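Local coordinates for TRAP dicarboxylate transporter-DctP subunit (Desulfovibrio salexigens, PDB 4N6D), which is a periplasmic solute-binding protein of the TRAP transporter family that probably captures dicarboxylate-like or related solutes for uptake, at residues 79-82 / 83-87; 131-134 / 135-138; 239-242 / 243-246. All blocks are in the same frame, centred on the assembly; numbering follows the deposited sequence.

The three contacts lie in the same part of the fold, on one side of the chain's centre. Contacts 1 and 3 have centres about 11 Å apart, and contact 2 lies about 16 Å from contact 1 and 15 Å from contact 3. N240 ND2 joins contacts 1 and 3 by a probable hydrogen bond of 2.8 Å to V83 O. M84 CE of contact 1 packs at 3.9 Å on R138 CD of contact 2, and these two contacts share the phasing compound I3C, gripped by R81 and met by R138. Contact 3 touches contact 2 at M241 CE, 3.6 Å from K137 O; its N242 side chain lies about 7 Å from a bound I3C.

Contact 1 (79-82 / 83-87); sequences TLRG and VMQGQ. With I3C (5-amino-2,4,6-triiodobenzene-1,3-dicarboxylic acid), chain C.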
loop_
_atom_site.group_PDB
_atom_site.type_symbol
_atom_site.label_atom_id
_atom_site.label_comp_id
_atom_site.label_asym_id
_atom_site.label_seq_id
_atom_site.Cartn_x
_atom_site.Cartn_y
_atom_site.Cartn_z
ATOM N N THR A 79 2.814 8.035 15.550
ATOM C CA THR A 79 2.259 8.944 14.559
ATOM C C THR A 79 0.791 9.248 14.844
ATOM O O THR A 79 0.380 10.406 14.814
ATOM C CB THR A 79 2.432 8.388 13.134
ATOM O OG1 THR A 79 3.801 8.526 12.745
ATOM C CG2 THR A 79 1.579 9.168 12.149
ATOM N N LEU A 80 -0.017 8.234 15.138
ATOM C CA LEU A 80 -1.443 8.497 15.429
ATOM C C LEU A 80 -1.633 9.383 16.629
ATOM O O LEU A 80 -2.313 10.422 16.583
ATOM C CB LEU A 80 -2.210 7.199 15.667
ATOM C CG LEU A 80 -2.707 6.487 14.429
ATOM C CD1 LEU A 80 -3.309 5.150 14.835
ATOM C CD2 LEU A 80 -3.744 7.327 13.693
ATOM N N ARG A 81 -1.039 9.001 17.746
ATOM C CA ARG A 81 -1.204 9.798 18.943
ATOM C C ARG A 81 -0.525 11.150 18.792
ATOM O O ARG A 81 -1.026 12.188 19.236
ATOM C CB ARG A 81 -0.619 9.074 20.149
ATOM C CG ARG A 81 -1.067 9.665 21.453
ATOM C CD ARG A 81 -2.568 9.452 21.676
ATOM N NE ARG A 81 -2.975 10.154 22.889
ATOM C CZ ARG A 81 -4.081 10.872 23.019
ATOM N NH1 ARG A 81 -4.943 10.971 22.017
ATOM N NH2 ARG A 81 -4.322 11.473 24.173
ATOM N N GLY A 82 0.640 11.139 18.156
ATOM C CA GLY A 82 1.380 12.369 17.949
ATOM C C GLY A 82 0.647 13.409 17.128
ATOM O O GLY A 82 0.681 14.602 17.419
ATOM N N VAL A 83 -0.009 12.979 16.065
ATOM C CA VAL A 83 -0.791 13.921 15.291
ATOM C C VAL A 83 -2.025 14.383 16.094
ATOM O O VAL A 83 -2.379 15.566 16.099
ATOM C CB VAL A 83 -1.179 13.320 13.930
ATOM C CG1 VAL A 83 -2.186 14.217 13.229
ATOM C CG2 VAL A 83 0.059 13.145 13.063
ATOM N N MET A 84 -2.657 13.460 16.820
ATOM C CA MET A 84 -3.838 13.798 17.611
ATOM C C MET A 84 -3.490 14.856 18.637
ATOM O O MET A 84 -4.290 15.751 18.933
ATOM C CB MET A 84 -4.374 12.553 18.320
ATOM C CG MET A 84 -4.998 11.548 17.387
ATOM S SD MET A 84 -5.546 10.034 18.198
ATOM C CE MET A 84 -6.558 10.820 19.341
ATOM N N GLN A 85 -2.283 14.758 19.186
ATOM C CA GLN A 85 -1.808 15.677 20.216
ATOM C C GLN A 85 -1.201 16.962 19.655
ATOM O O GLN A 85 -0.938 17.897 20.404
ATOM C CB GLN A 85 -0.795 14.974 21.125
ATOM C CG GLN A 85 -1.443 13.904 21.979
ATOM C CD GLN A 85 -0.479 13.205 22.918
ATOM O OE1 GLN A 85 0.593 12.754 22.509
ATOM N NE2 GLN A 85 -0.865 13.101 24.188
ATOM N N GLY A 86 -0.982 17.008 18.340
ATOM C CA GLY A 86 -0.419 18.182 17.703
ATOM C C GLY A 86 1.108 18.235 17.711
ATOM O O GLY A 86 1.699 19.269 17.363
ATOM N N GLN A 87 1.755 17.141 18.106
ATOM C CA GLN A 87 3.206 17.079 18.036
ATOM C C GLN A 87 3.685 17.244 16.608
ATOM O O GLN A 87 4.783 17.774 16.363
ATOM C CB GLN A 87 3.717 15.750 18.550
ATOM C CG GLN A 87 3.745 15.629 20.024
ATOM C CD GLN A 87 4.329 14.304 20.423
ATOM O OE1 GLN A 87 5.481 14.007 20.102
ATOM N NE2 GLN A 87 3.529 13.480 21.086
HETATM I I3 I3C C . -12.862 15.736 24.286
HETATM I I2 I3C C . -9.042 11.456 22.295
HETATM I I1 I3C C . -6.949 16.376 24.982
HETATM O O8 I3C C . -10.301 16.982 26.367
HETATM O O9 I3C C . -9.962 18.059 24.476
HETATM C C10 I3C C . -6.997 13.540 23.521
HETATM N N13 I3C C . -11.842 12.957 22.907
HETATM C C1 I3C C . -9.849 15.694 24.451
HETATM C C6 I3C C . -10.927 14.953 24.003
HETATM C C5 I3C C . -10.741 13.732 23.378
HETATM C C4 I3C C . -9.451 13.280 23.235
HETATM C C3 I3C C . -8.382 14.028 23.679
HETATM C C2 I3C C . -8.571 15.232 24.298
HETATM C C7 I3C C . -10.050 16.990 25.132
HETATM O O11 I3C C . -6.312 13.841 22.510
HETATM O O12 I3C C . -6.524 12.826 24.438
#
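R81 meets M84 and Q85 one turn further along helix 79-85, and the M84 methyl CE packs against the edge of the R81 guanidinium, near its plane and beside NH1. The Q85 side chain covers one face, its CG 4.1 Å above the centre and its amide plane turned 31° from the guanidinium; Q85 OE1 is 3.7 Å from R81 CG. A bend at chi2 (67°) helps lay the arginine across both partners. Backbone bonds run i to i+4, from V83 N to T79 O, M84 N to L80 O and Q85 N to R81 O. The helix then closes in a Schellman motif. G86 turns to positive phi (86°), Q87 N reaches back weakly to G82 O at 2.8 Å, and G86 N bonds to V83 O at 3.0 Å. Hydrogen bonds at the far end of R81 hold one carboxylate of I3C: NH2 donates almost straight to O12 at 2.6 Å, NH1 less directly to O11 at 3.2 Å. M84 CE also lies 3.9 Å from iodine I2 of I3C.

Contact 2 (131-134 / 135-138); sequences YQPK and EFKR. With I3C (5-amino-2,4,6-triiodobenzene-1,3-dicarboxylic acid), chain C.
P133 and E135 pack against each other in a short 3-10 turn on the loop between helix 117-131 and strand 139-146. Two successive i to i+3 backbone bonds define the turn: F136 N to P133 O, 3.1 Å, and K137 N to K134 O, 3.0 Å.

The side chain of E135 starts with CB near the carbonyl carbon of K134. Its CG lies between the backbone N and the carbonyl carbon (chi1 61°), and this sets the chain alongside the CB-CG edge of the proline, where CG is 3.9 Å from P133 CB. A bend at chi2 (-148°) then sets CD 3.8 Å from the same P133 CB. At the tip OE1 stays near P133 CB and OE2 near P133 CG, but each oxygen also accepts a backbone N-H, OE1 from L104 and OE2 from S105. The carboxylate thus has the proline beside it and the backbone N-H groups of L104 and S105 at its end.

P133 CG also meets the edge of the F136 ring, 4.2 Å from CD2, while F136 reaches the sheet at A236, I238 and V141 and meets the ring of F102. At the end of the loop K137 CE lies off centre over one face of the R138 guanidinium, and over the opposite one iodine I2 of I3C sits 3.5 Å above the plane, likewise off centre toward the rim. R138 NH2 comes to 3.3 Å from I3C N13.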
loop_
_atom_site.group_PDB
_atom_site.type_symbol
_atom_site.label_atom_id
_atom_site.label_comp_id
_atom_site.label_asym_id
_atom_site.label_seq_id
_atom_site.Cartn_x
_atom_site.Cartn_y
_atom_site.Cartn_z
ATOM N N TYR A 131 -17.780 6.479 2.418
ATOM C CA TYR A 131 -18.189 5.949 3.703
ATOM C C TYR A 131 -17.918 6.867 4.878
ATOM O O TYR A 131 -18.596 6.739 5.900
ATOM C CB TYR A 131 -17.530 4.580 3.963
ATOM C CG TYR A 131 -18.264 3.434 3.299
ATOM C CD1 TYR A 131 -18.029 3.109 1.961
ATOM C CD2 TYR A 131 -19.217 2.700 3.979
ATOM C CE1 TYR A 131 -18.727 2.060 1.333
ATOM C CE2 TYR A 131 -19.898 1.653 3.372
ATOM C CZ TYR A 131 -19.650 1.339 2.047
ATOM O OH TYR A 131 -20.358 0.320 1.440
ATOM N N GLN A 132 -16.960 7.782 4.733
ATOM C CA GLN A 132 -16.580 8.692 5.823
ATOM C C GLN A 132 -16.514 7.941 7.151
ATOM O O GLN A 132 -17.176 8.304 8.111
ATOM C CB GLN A 132 -17.585 9.838 5.918
ATOM C CG GLN A 132 -17.640 10.710 4.674
ATOM C CD GLN A 132 -16.393 11.537 4.499
ATOM O OE1 GLN A 132 -15.649 11.372 3.533
ATOM N NE2 GLN A 132 -16.149 12.429 5.436
ATOM N N PRO A 133 -15.698 6.876 7.216
ATOM C CA PRO A 133 -15.783 6.042 8.415
ATOM C C PRO A 133 -15.295 6.745 9.685
ATOM O O PRO A 133 -14.357 7.563 9.685
ATOM C CB PRO A 133 -14.895 4.850 8.072
ATOM C CG PRO A 133 -13.966 5.357 7.080
ATOM C CD PRO A 133 -14.728 6.346 6.250
ATOM N N LYS A 134 -15.953 6.421 10.778
ATOM C CA LYS A 134 -15.678 7.101 12.030
ATOM C C LYS A 134 -14.288 6.807 12.578
ATOM O O LYS A 134 -13.813 7.513 13.491
ATOM C CB LYS A 134 -16.742 6.752 13.060
ATOM C CG LYS A 134 -16.983 5.283 13.232
ATOM C CD LYS A 134 -18.229 5.046 14.079
ATOM C CE LYS A 134 -17.856 4.736 15.507
ATOM N NZ LYS A 134 -17.153 3.432 15.624
ATOM N N GLU A 135 -13.623 5.785 12.037
ATOM C CA GLU A 135 -12.245 5.512 12.434
ATOM C C GLU A 135 -11.332 6.716 12.205
ATOM O O GLU A 135 -10.258 6.843 12.843
ATOM C CB GLU A 135 -11.686 4.285 11.706
ATOM C CG GLU A 135 -11.635 4.401 10.207
ATOM C CD GLU A 135 -11.843 3.063 9.494
ATOM O OE1 GLU A 135 -12.636 2.239 9.994
ATOM O OE2 GLU A 135 -11.208 2.856 8.445
ATOM N N PHE A 136 -11.741 7.613 11.315
ATOM C CA PHE A 136 -10.939 8.813 11.038
ATOM C C PHE A 136 -11.523 10.091 11.617
ATOM O O PHE A 136 -11.067 11.180 11.292
ATOM C CB PHE A 136 -10.726 8.998 9.531
ATOM C CG PHE A 136 -9.790 7.996 8.925
ATOM C CD1 PHE A 136 -8.451 8.022 9.240
ATOM C CD2 PHE A 136 -10.250 7.039 8.035
ATOM C CE1 PHE A 136 -7.574 7.102 8.675
ATOM C CE2 PHE A 136 -9.360 6.104 7.472
ATOM C CZ PHE A 136 -8.046 6.151 7.804
ATOM N N LYS A 137 -12.508 9.969 12.490
ATOM C CA LYS A 137 -13.265 11.134 12.938
ATOM C C LYS A 137 -12.445 12.190 13.676
ATOM O O LYS A 137 -12.839 13.362 13.718
ATOM C CB LYS A 137 -14.433 10.702 13.832
ATOM C CG LYS A 137 -14.001 10.280 15.237
ATOM C CD LYS A 137 -15.193 9.995 16.141
ATOM C CE LYS A 137 -15.086 10.737 17.466
ATOM N NZ LYS A 137 -15.358 9.829 18.630
ATOM N N ARG A 138 -11.305 11.799 14.235
ATOM C CA ARG A 138 -10.464 12.727 14.991
ATOM C C ARG A 138 -9.572 13.577 14.103
ATOM O O ARG A 138 -8.933 14.516 14.588
ATOM C CB ARG A 138 -9.586 11.956 15.951
ATOM C CG ARG A 138 -10.387 11.143 16.933
ATOM C CD ARG A 138 -10.270 11.671 18.316
ATOM N NE ARG A 138 -10.892 10.745 19.257
ATOM C CZ ARG A 138 -11.992 10.984 19.953
ATOM N NH1 ARG A 138 -12.456 10.053 20.782
ATOM N NH2 ARG A 138 -12.625 12.147 19.834
HETATM I I3 I3C C . -12.862 15.736 24.286
HETATM I I2 I3C C . -9.042 11.456 22.295
HETATM I I1 I3C C . -6.949 16.376 24.982
HETATM O O8 I3C C . -10.301 16.982 26.367
HETATM O O9 I3C C . -9.962 18.059 24.476
HETATM C C10 I3C C . -6.997 13.540 23.521
HETATM N N13 I3C C . -11.842 12.957 22.907
HETATM C C1 I3C C . -9.849 15.694 24.451
HETATM C C6 I3C C . -10.927 14.953 24.003
HETATM C C5 I3C C . -10.741 13.732 23.378
HETATM C C4 I3C C . -9.451 13.280 23.235
HETATM C C3 I3C C . -8.382 14.028 23.679
HETATM C C2 I3C C . -8.571 15.232 24.298
HETATM C C7 I3C C . -10.050 16.990 25.132
HETATM O O11 I3C C . -6.312 13.841 22.510
HETATM O O12 I3C C . -6.524 12.826 24.438
#

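Contact 3 (239-242 / 243-246); sequences MNMN and SWNS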
loop_
_atom_site.group_PDB
_atom_site.type_symbol
_atom_site.label_atom_id
_atom_site.label_comp_id
_atom_site.label_asym_id
_atom_site.label_seq_id
_atom_site.Cartn_x
_atom_site.Cartn_y
_atom_site.Cartn_z
ATOM N N MET A 239 -4.345 14.797 9.323
ATOM C CA MET A 239 -3.990 16.101 9.850
ATOM C C MET A 239 -4.729 16.355 11.161
ATOM O O MET A 239 -5.904 16.004 11.312
ATOM C CB MET A 239 -4.340 17.172 8.816
ATOM C CG MET A 239 -4.033 18.582 9.287
ATOM S SD MET A 239 -4.201 19.795 7.968
ATOM C CE MET A 239 -3.275 21.152 8.648
ATOM N N ASN A 240 -4.020 16.967 12.100
ATOM C CA ASN A 240 -4.580 17.337 13.397
ATOM C C ASN A 240 -5.773 18.268 13.192
ATOM O O ASN A 240 -5.712 19.181 12.361
ATOM C CB ASN A 240 -3.498 18.040 14.213
ATOM C CG ASN A 240 -4.033 18.626 15.482
ATOM O OD1 ASN A 240 -4.476 19.770 15.496
ATOM N ND2 ASN A 240 -3.976 17.858 16.571
ATOM N N MET A 241 -6.864 18.023 13.903
ATOM C CA MET A 241 -8.080 18.793 13.681
ATOM C C MET A 241 -7.930 20.265 14.051
ATOM O O MET A 241 -8.466 21.135 13.355
ATOM C CB MET A 241 -9.264 18.188 14.437
ATOM C CG MET A 241 -10.561 18.807 14.043
ATOM S SD MET A 241 -11.038 18.277 12.411
ATOM C CE MET A 241 -11.438 16.568 12.769
ATOM N N ASN A 242 -7.228 20.582 15.139
ATOM C CA ASN A 242 -6.994 21.993 15.427
ATOM C C ASN A 242 -6.192 22.686 14.325
ATOM O O ASN A 242 -6.480 23.821 13.936
ATOM C CB ASN A 242 -6.304 22.146 16.782
ATOM C CG ASN A 242 -7.169 21.669 17.915
ATOM O OD1 ASN A 242 -6.921 20.620 18.504
ATOM N ND2 ASN A 242 -8.178 22.428 18.231
ATOM N N SER A 243 -5.184 21.994 13.800
ATOM C CA SER A 243 -4.437 22.521 12.673
ATOM C C SER A 243 -5.320 22.755 11.448
ATOM O O SER A 243 -5.227 23.800 10.807
ATOM C CB SER A 243 -3.269 21.592 12.320
ATOM O OG SER A 243 -2.447 21.360 13.472
ATOM N N TRP A 244 -6.165 21.779 11.107
ATOM C CA TRP A 244 -7.101 21.927 9.995
ATOM C C TRP A 244 -8.049 23.105 10.219
ATOM O O TRP A 244 -8.275 23.950 9.331
ATOM C CB TRP A 244 -7.905 20.628 9.823
ATOM C CG TRP A 244 -9.000 20.750 8.819
ATOM C CD1 TRP A 244 -10.346 20.811 9.071
ATOM C CD2 TRP A 244 -8.850 20.866 7.399
ATOM N NE1 TRP A 244 -11.042 20.936 7.885
ATOM C CE2 TRP A 244 -10.144 20.985 6.849
ATOM C CE3 TRP A 244 -7.749 20.881 6.537
ATOM C CZ2 TRP A 244 -10.361 21.093 5.476
ATOM C CZ3 TRP A 244 -7.972 20.993 5.174
ATOM C CH2 TRP A 244 -9.265 21.111 4.663
ATOM N N ASN A 245 -8.591 23.179 11.425
ATOM C CA ASN A 245 -9.570 24.220 11.754
ATOM C C ASN A 245 -9.013 25.620 11.526
ATOM O O ASN A 245 -9.747 26.540 11.144
ATOM C CB ASN A 245 -9.992 24.094 13.215
ATOM C CG ASN A 245 -10.863 22.888 13.485
ATOM O OD1 ASN A 245 -11.328 22.180 12.575
ATOM N ND2 ASN A 245 -11.126 22.659 14.762
ATOM N N SER A 246 -7.710 25.763 11.777
ATOM C CA SER A 246 -7.017 27.044 11.711
ATOM C C SER A 246 -6.838 27.571 10.299
ATOM O O SER A 246 -6.514 28.750 10.120
ATOM C CB SER A 246 -5.634 26.925 12.380
ATOM O OG SER A 246 -4.697 26.298 11.521
#
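An asparagine N-cap marks the passage from strand 234-240 into helix 241-245, and N240 is the capping residue that meets S243. Its CG lies anti to the backbone N (chi1 172°), which brings OD1 over the first turn of the helix. There OD1 accepts from S243 N at 2.9 Å, in the plane of the amide and on a lone pair. The backbone carbonyl of N240 is used as well, by W244 N, also at 2.9 Å and in the carbonyl plane. N240 O and OD1 therefore hold two of the first N-H groups of the helix, while N240 ND2 turns to V83 O, and S243 OG is bonded to D89 OD1 instead of closing a capping box with N240.

Two methionine sulfurs approach W244 in Met-aromatic contacts. M239, whose chain runs extended, crosses the indole at about a right angle and brings SD to the edge of the six-membered ring, 4.0 Å from CE3. Its methyl CE rests on S243 CB at 3.7 Å. M241 folds back at chi2 and chi3, and its SD comes obliquely to the five-membered ring, 4.2 Å from CD1.

Further along, N245 N bonds to M241 O, and S246 OG donates to S243 O at 2.7 Å, a side-chain bond back to the preceding turn. Backbone bonds tie M239 to K140 on strand 139-146 and N240 to D89, just ahead of strand 90-94, and the W244 indole lies on K252, L255 and N256 of helix 249-285.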